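Local coordinates for inositol 2-dehydrogenase/D-chiro-inositol 3-dehydrogenase (Lactobacillus casei, PDB 4MIY), which oxidises myo-inositol and D-chiro-inositol to their keto forms, passing the hydride to NAD, at residues S303-T313 against I329-Y338. Numbering follows the deposited sequence.
Sequences SAWDGYIAAIT and INVAGTPTFY
W305, in the first turn of helix 304-323, packs against T334, P335 and Y338 of the C-terminal tail. Its CG is anti to the backbone N (chi1 -170°), which sends the indole across to the tail. CB begins the contact: it sits over one face of the Y338 ring, 3.9 Å from that ring's centroid, a CH-pi contact. F337 CD1 lies over the other face of Y338. Further out, T334 CG2 lies over the five-membered ring of W305, 3.4 Å from both CD1 and NE1. P335 CD does the same over the six-membered ring, 3.5 Å from its centroid and only 10° off the ring normal. T334 and P335 thus cover the same face of the indole, and Y308 CD2 of its own helix lies over the opposite one. At the far rim, CZ2 meets A332 O edge-on and near the ring plane, at 3.1 Å. Without the indole, as with an alanine here, T334 and P335 would probably lose the face they rest on, and the tail could shift against the helix.

No direct hydrogen bond joins the two segments. S303 is the N-cap, and with D306 it forms a capping box: S303 N gives D306 OD2 a nearly straight bond of 2.9 Å. D306 OD1 has a salt bridge to R128. Two turns on, the contact is mainly apolar: I312 CD1 meets V331 CG1 at 4.1 Å, and T313 CG2 meets I329 CD1 at 4.0 Å.

The tail follows strand 327-328 and runs back along helix 304-323. Helix 103-113 of the Rossmann domain flanks this pair: V110 touches W305, and Y338 OH is hydrogen-bonded to E113 OE1. At the other end, T313 and I329 pack on strand 189-195.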
ATOM      1  N   SER A 303       6.096  -8.014  34.153  1.00 17.74           N
ATOM      2  CA  SER A 303       6.481  -8.238  35.524  1.00 17.76           C
ATOM      3  C   SER A 303       7.892  -8.770  35.668  1.00 19.91           C
ATOM      4  O   SER A 303       8.611  -8.927  34.724  1.00 18.48           O
ATOM      5  CB  SER A 303       5.526  -9.228  36.157  1.00 19.35           C
ATOM      6  OG  SER A 303       5.720 -10.500  35.619  1.00 20.64           O
ATOM      7  N   ALA A 304       8.252  -9.071  36.896  1.00 19.93           N
ATOM      8  CA  ALA A 304       9.542  -9.640  37.146  1.00 21.24           C
ATOM      9  C   ALA A 304       9.597 -11.023  36.568  1.00 19.31           C
ATOM     10  O   ALA A 304      10.637 -11.453  36.152  1.00 20.44           O
ATOM     11  CB  ALA A 304       9.844  -9.666  38.623  1.00 22.38           C
ATOM     12  N   TRP A 305       8.484 -11.711  36.524  1.00 20.30           N
ATOM     13  CA  TRP A 305       8.475 -12.984  35.864  1.00 23.37           C
ATOM     14  C   TRP A 305       8.827 -12.827  34.368  1.00 22.57           C
ATOM     15  O   TRP A 305       9.585 -13.584  33.841  1.00 21.52           O
ATOM     16  CB  TRP A 305       7.151 -13.706  36.031  1.00 26.90           C
ATOM     17  CG  TRP A 305       7.186 -15.104  35.566  1.00 27.84           C
ATOM     18  CD1 TRP A 305       6.664 -15.599  34.447  1.00 30.75           C
ATOM     19  CD2 TRP A 305       7.808 -16.183  36.233  1.00 33.91           C
ATOM     20  NE1 TRP A 305       6.906 -16.932  34.362  1.00 34.69           N
ATOM     21  CE2 TRP A 305       7.623 -17.308  35.453  1.00 33.73           C
ATOM     22  CE3 TRP A 305       8.502 -16.301  37.422  1.00 34.25           C
ATOM     23  CZ2 TRP A 305       8.098 -18.546  35.825  1.00 38.56           C
ATOM     24  CZ3 TRP A 305       8.969 -17.538  37.792  1.00 36.69           C
ATOM     25  CH2 TRP A 305       8.779 -18.628  36.995  1.00 36.77           C
ATOM     26  N   ASP A 306       8.204 -11.867  33.707  1.00 20.24           N
ATOM     27  CA  ASP A 306       8.558 -11.528  32.337  1.00 20.18           C
ATOM     28  C   ASP A 306      10.027 -11.207  32.206  1.00 19.31           C
ATOM     29  O   ASP A 306      10.661 -11.609  31.290  1.00 18.39           O
ATOM     30  CB  ASP A 306       7.694 -10.363  31.846  1.00 17.52           C
ATOM     31  CG  ASP A 306       6.239 -10.741  31.708  1.00 20.61           C
ATOM     32  OD1 ASP A 306       5.943 -11.723  31.037  1.00 21.18           O
ATOM     33  OD2 ASP A 306       5.418 -10.057  32.271  1.00 19.24           O
ATOM     34  N   GLY A 307      10.566 -10.485  33.148  1.00 19.35           N
ATOM     35  CA  GLY A 307      11.975 -10.224  33.157  1.00 19.60           C
ATOM     36  C   GLY A 307      12.835 -11.464  33.279  1.00 22.35           C
ATOM     37  O   GLY A 307      13.857 -11.564  32.668  1.00 21.12           O
ATOM     38  N   TYR A 308      12.369 -12.402  34.058  1.00 20.81           N
ATOM     39  CA  TYR A 308      13.043 -13.653  34.212  1.00 20.43           C
ATOM     40  C   TYR A 308      12.999 -14.501  32.952  1.00 21.19           C
ATOM     41  O   TYR A 308      13.977 -15.051  32.550  1.00 20.44           O
ATOM     42  CB  TYR A 308      12.452 -14.361  35.430  1.00 24.02           C
ATOM     43  CG  TYR A 308      13.055 -15.678  35.858  1.00 26.66           C
ATOM     44  CD1 TYR A 308      14.388 -15.832  36.052  1.00 29.20           C
ATOM     45  CD2 TYR A 308      12.243 -16.749  36.086  1.00 27.82           C
ATOM     46  CE1 TYR A 308      14.894 -17.041  36.477  1.00 30.49           C
ATOM     47  CE2 TYR A 308      12.717 -17.913  36.510  1.00 29.35           C
ATOM     48  CZ  TYR A 308      14.046 -18.077  36.688  1.00 31.73           C
ATOM     49  OH  TYR A 308      14.497 -19.315  37.095  1.00 33.30           O
ATOM     50  N   ILE A 309      11.850 -14.572  32.314  1.00 21.45           N
ATOM     51  CA  ILE A 309      11.751 -15.247  31.047  1.00 20.64           C
ATOM     52  C   ILE A 309      12.726 -14.646  30.050  1.00 18.58           C
ATOM     53  O   ILE A 309      13.375 -15.346  29.334  1.00 18.44           O
ATOM     54  CB  ILE A 309      10.359 -15.151  30.480  1.00 19.06           C
ATOM     55  CG1 ILE A 309       9.382 -15.934  31.343  1.00 21.27           C
ATOM     56  CG2 ILE A 309      10.317 -15.677  29.065  1.00 19.51           C
ATOM     57  CD1 ILE A 309       7.958 -15.569  31.091  1.00 28.14           C
ATOM     58  N   ALA A 310      12.834 -13.349  30.042  1.00 17.97           N
ATOM     59  CA  ALA A 310      13.675 -12.707  29.079  1.00 17.29           C
ATOM     60  C   ALA A 310      15.140 -12.985  29.380  1.00 18.86           C
ATOM     61  O   ALA A 310      15.890 -13.252  28.497  1.00 17.82           O
ATOM     62  CB  ALA A 310      13.413 -11.241  29.047  1.00 18.53           C
ATOM     63  N   ALA A 311      15.483 -12.946  30.655  1.00 19.48           N
ATOM     64  CA  ALA A 311      16.826 -13.258  31.087  1.00 22.41           C
ATOM     65  C   ALA A 311      17.283 -14.665  30.736  1.00 21.20           C
ATOM     66  O   ALA A 311      18.364 -14.842  30.276  1.00 20.14           O
ATOM     67  CB  ALA A 311      16.970 -12.994  32.549  1.00 20.64           C
ATOM     68  N   ILE A 312      16.413 -15.633  30.932  1.00 17.38           N
ATOM     69  CA  ILE A 312      16.705 -17.022  30.599  1.00 18.56           C
ATOM     70  C   ILE A 312      16.911 -17.178  29.095  1.00 21.94           C
ATOM     71  O   ILE A 312      17.806 -17.842  28.641  1.00 20.67           O
ATOM     72  CB  ILE A 312      15.564 -17.915  31.056  1.00 19.13           C
ATOM     73  CG1 ILE A 312      15.506 -17.963  32.578  1.00 25.25           C
ATOM     74  CG2 ILE A 312      15.687 -19.303  30.503  1.00 25.60           C
ATOM     75  CD1 ILE A 312      14.279 -18.532  33.065  1.00 25.21           C
ATOM     76  N   THR A 313      16.026 -16.564  28.336  1.00 18.86           N
ATOM     77  CA  THR A 313      16.052 -16.691  26.902  1.00 20.05           C
ATOM     78  C   THR A 313      17.274 -15.990  26.321  1.00 16.38           C
ATOM     79  O   THR A 313      17.904 -16.484  25.442  1.00 17.84           O
ATOM     80  CB  THR A 313      14.749 -16.159  26.325  1.00 16.31           C
ATOM     81  OG1 THR A 313      13.661 -16.890  26.861  1.00 19.13           O
ATOM     82  CG2 THR A 313      14.731 -16.308  24.845  1.00 16.18           C
ATOM     83  N   ILE A 329      15.150 -24.382  26.126  1.00 20.90           N
ATOM     84  CA  ILE A 329      14.597 -23.504  27.140  1.00 23.08           C
ATOM     85  C   ILE A 329      13.429 -24.191  27.843  1.00 22.00           C
ATOM     86  O   ILE A 329      12.555 -24.723  27.230  1.00 22.36           O
ATOM     87  CB  ILE A 329      14.050 -22.205  26.510  1.00 19.82           C
ATOM     88  CG1 ILE A 329      15.164 -21.362  25.948  1.00 20.34           C
ATOM     89  CG2 ILE A 329      13.305 -21.402  27.528  1.00 21.44           C
ATOM     90  CD1 ILE A 329      14.657 -20.313  25.021  1.00 19.83           C
ATOM     91  N   ASN A 330      13.445 -24.151  29.160  0.80 22.31           N
ATOM     92  CA  ASN A 330      12.412 -24.783  29.949  0.80 26.46           C
ATOM     93  C   ASN A 330      12.059 -23.861  31.053  0.80 29.51           C
ATOM     94  O   ASN A 330      12.730 -23.798  32.017  0.80 32.82           O
ATOM     95  CB  ASN A 330      12.935 -26.068  30.561  0.80 28.81           C
ATOM     96  CG  ASN A 330      11.896 -26.803  31.295  0.80 38.73           C
ATOM     97  OD1 ASN A 330      10.712 -26.688  30.998  0.80 38.41           O
ATOM     98  ND2 ASN A 330      12.316 -27.597  32.260  0.80 42.02           N
ATOM     99  N   VAL A 331      10.998 -23.137  30.899  1.00 31.52           N
ATOM    100  CA  VAL A 331      10.697 -22.169  31.904  1.00 38.64           C
ATOM    101  C   VAL A 331       9.638 -22.720  32.812  1.00 39.22           C
ATOM    102  O   VAL A 331       8.708 -23.361  32.357  1.00 40.56           O
ATOM    103  CB  VAL A 331      10.231 -20.898  31.278  1.00 38.85           C
ATOM    104  CG1 VAL A 331      11.405 -20.225  30.649  1.00 32.09           C
ATOM    105  CG2 VAL A 331       9.204 -21.203  30.255  1.00 37.55           C
ATOM    106  N   ALA A 332       9.812 -22.481  34.103  1.00 43.11           N
ATOM    107  CA  ALA A 332       8.897 -23.047  35.081  1.00 45.00           C
ATOM    108  C   ALA A 332       7.558 -22.409  34.944  1.00 47.04           C
ATOM    109  O   ALA A 332       7.442 -21.288  34.490  1.00 43.46           O
ATOM    110  CB  ALA A 332       9.405 -22.883  36.470  1.00 44.27           C
ATOM    111  N   GLY A 333       6.551 -23.144  35.340  1.00 47.79           N
ATOM    112  CA  GLY A 333       5.209 -22.645  35.297  1.00 47.63           C
ATOM    113  C   GLY A 333       5.111 -21.410  36.165  1.00 45.23           C
ATOM    114  O   GLY A 333       5.739 -21.342  37.201  1.00 46.07           O
ATOM    115  N   THR A 334       4.329 -20.450  35.711  0.85 41.63           N
ATOM    116  CA  THR A 334       4.289 -19.152  36.322  0.85 43.49           C
ATOM    117  C   THR A 334       3.627 -19.199  37.684  0.85 44.51           C
ATOM    118  O   THR A 334       2.541 -19.686  37.796  0.85 48.89           O
ATOM    119  CB  THR A 334       3.430 -18.278  35.497  0.85 42.57           C
ATOM    120  OG1 THR A 334       3.606 -18.593  34.115  0.85 45.57           O
ATOM    121  CG2 THR A 334       3.802 -16.869  35.723  0.85 41.35           C
ATOM    122  N   PRO A 335       4.290 -18.694  38.710  1.00 43.75           N
ATOM    123  CA  PRO A 335       3.607 -18.607  39.989  1.00 41.58           C
ATOM    124  C   PRO A 335       2.306 -17.874  39.848  1.00 44.92           C
ATOM    125  O   PRO A 335       2.256 -16.910  39.108  1.00 43.47           O
ATOM    126  CB  PRO A 335       4.552 -17.745  40.787  1.00 40.37           C
ATOM    127  CG  PRO A 335       5.847 -18.074  40.281  1.00 43.12           C
ATOM    128  CD  PRO A 335       5.653 -18.181  38.809  1.00 39.39           C
ATOM    129  N   THR A 336       1.261 -18.293  40.562  0.82 45.42           N
ATOM    130  CA  THR A 336      -0.022 -17.623  40.407  0.82 44.08           C
ATOM    131  C   THR A 336       0.080 -16.131  40.764  0.82 41.23           C
ATOM    132  O   THR A 336      -0.672 -15.316  40.280  0.82 42.53           O
ATOM    133  CB  THR A 336      -1.240 -18.316  41.183  0.82 44.88           C
ATOM    134  OG1 THR A 336      -1.212 -19.741  41.056  0.82 47.04           O
ATOM    135  CG2 THR A 336      -2.509 -17.860  40.600  0.82 45.20           C
ATOM    136  N   PHE A 337       1.053 -15.802  41.583  1.00 40.30           N
ATOM    137  CA  PHE A 337       1.352 -14.445  41.971  1.00 37.78           C
ATOM    138  C   PHE A 337       1.517 -13.523  40.742  1.00 41.80           C
ATOM    139  O   PHE A 337       1.284 -12.326  40.830  1.00 36.83           O
ATOM    140  CB  PHE A 337       2.607 -14.513  42.810  1.00 34.61           C
ATOM    141  CG  PHE A 337       3.123 -13.195  43.326  1.00 36.00           C
ATOM    142  CD1 PHE A 337       3.976 -12.424  42.584  1.00 29.95           C
ATOM    143  CD2 PHE A 337       2.813 -12.765  44.583  1.00 36.13           C
ATOM    144  CE1 PHE A 337       4.442 -11.281  43.067  1.00 28.91           C
ATOM    145  CE2 PHE A 337       3.305 -11.633  45.053  1.00 31.28           C
ATOM    146  CZ  PHE A 337       4.115 -10.890  44.307  1.00 33.94           C
ATOM    147  N   TYR A 338       1.866 -14.109  39.597  1.00 40.39           N
ATOM    148  CA  TYR A 338       2.216 -13.355  38.393  1.00 39.21           C
ATOM    149  C   TYR A 338       1.194 -13.495  37.255  1.00 43.35           C
ATOM    150  O   TYR A 338       1.502 -13.277  36.110  1.00 44.53           O
ATOM    151  CB  TYR A 338       3.646 -13.725  37.910  1.00 34.90           C
ATOM    152  CG  TYR A 338       4.804 -13.229  38.781  1.00 29.78           C
ATOM    153  CD1 TYR A 338       5.136 -11.901  38.825  1.00 26.07           C
ATOM    154  CD2 TYR A 338       5.593 -14.095  39.520  1.00 31.44           C
ATOM    155  CE1 TYR A 338       6.179 -11.440  39.570  1.00 24.11           C
ATOM    156  CE2 TYR A 338       6.638 -13.632  40.271  1.00 28.31           C
ATOM    157  CZ  TYR A 338       6.925 -12.297  40.314  1.00 26.76           C
ATOM    158  OH  TYR A 338       7.928 -11.765  41.030  1.00 26.74           O
TER
HETATM  159  O   HOH W   1       3.863 -11.906  34.886  1.00 32.40           O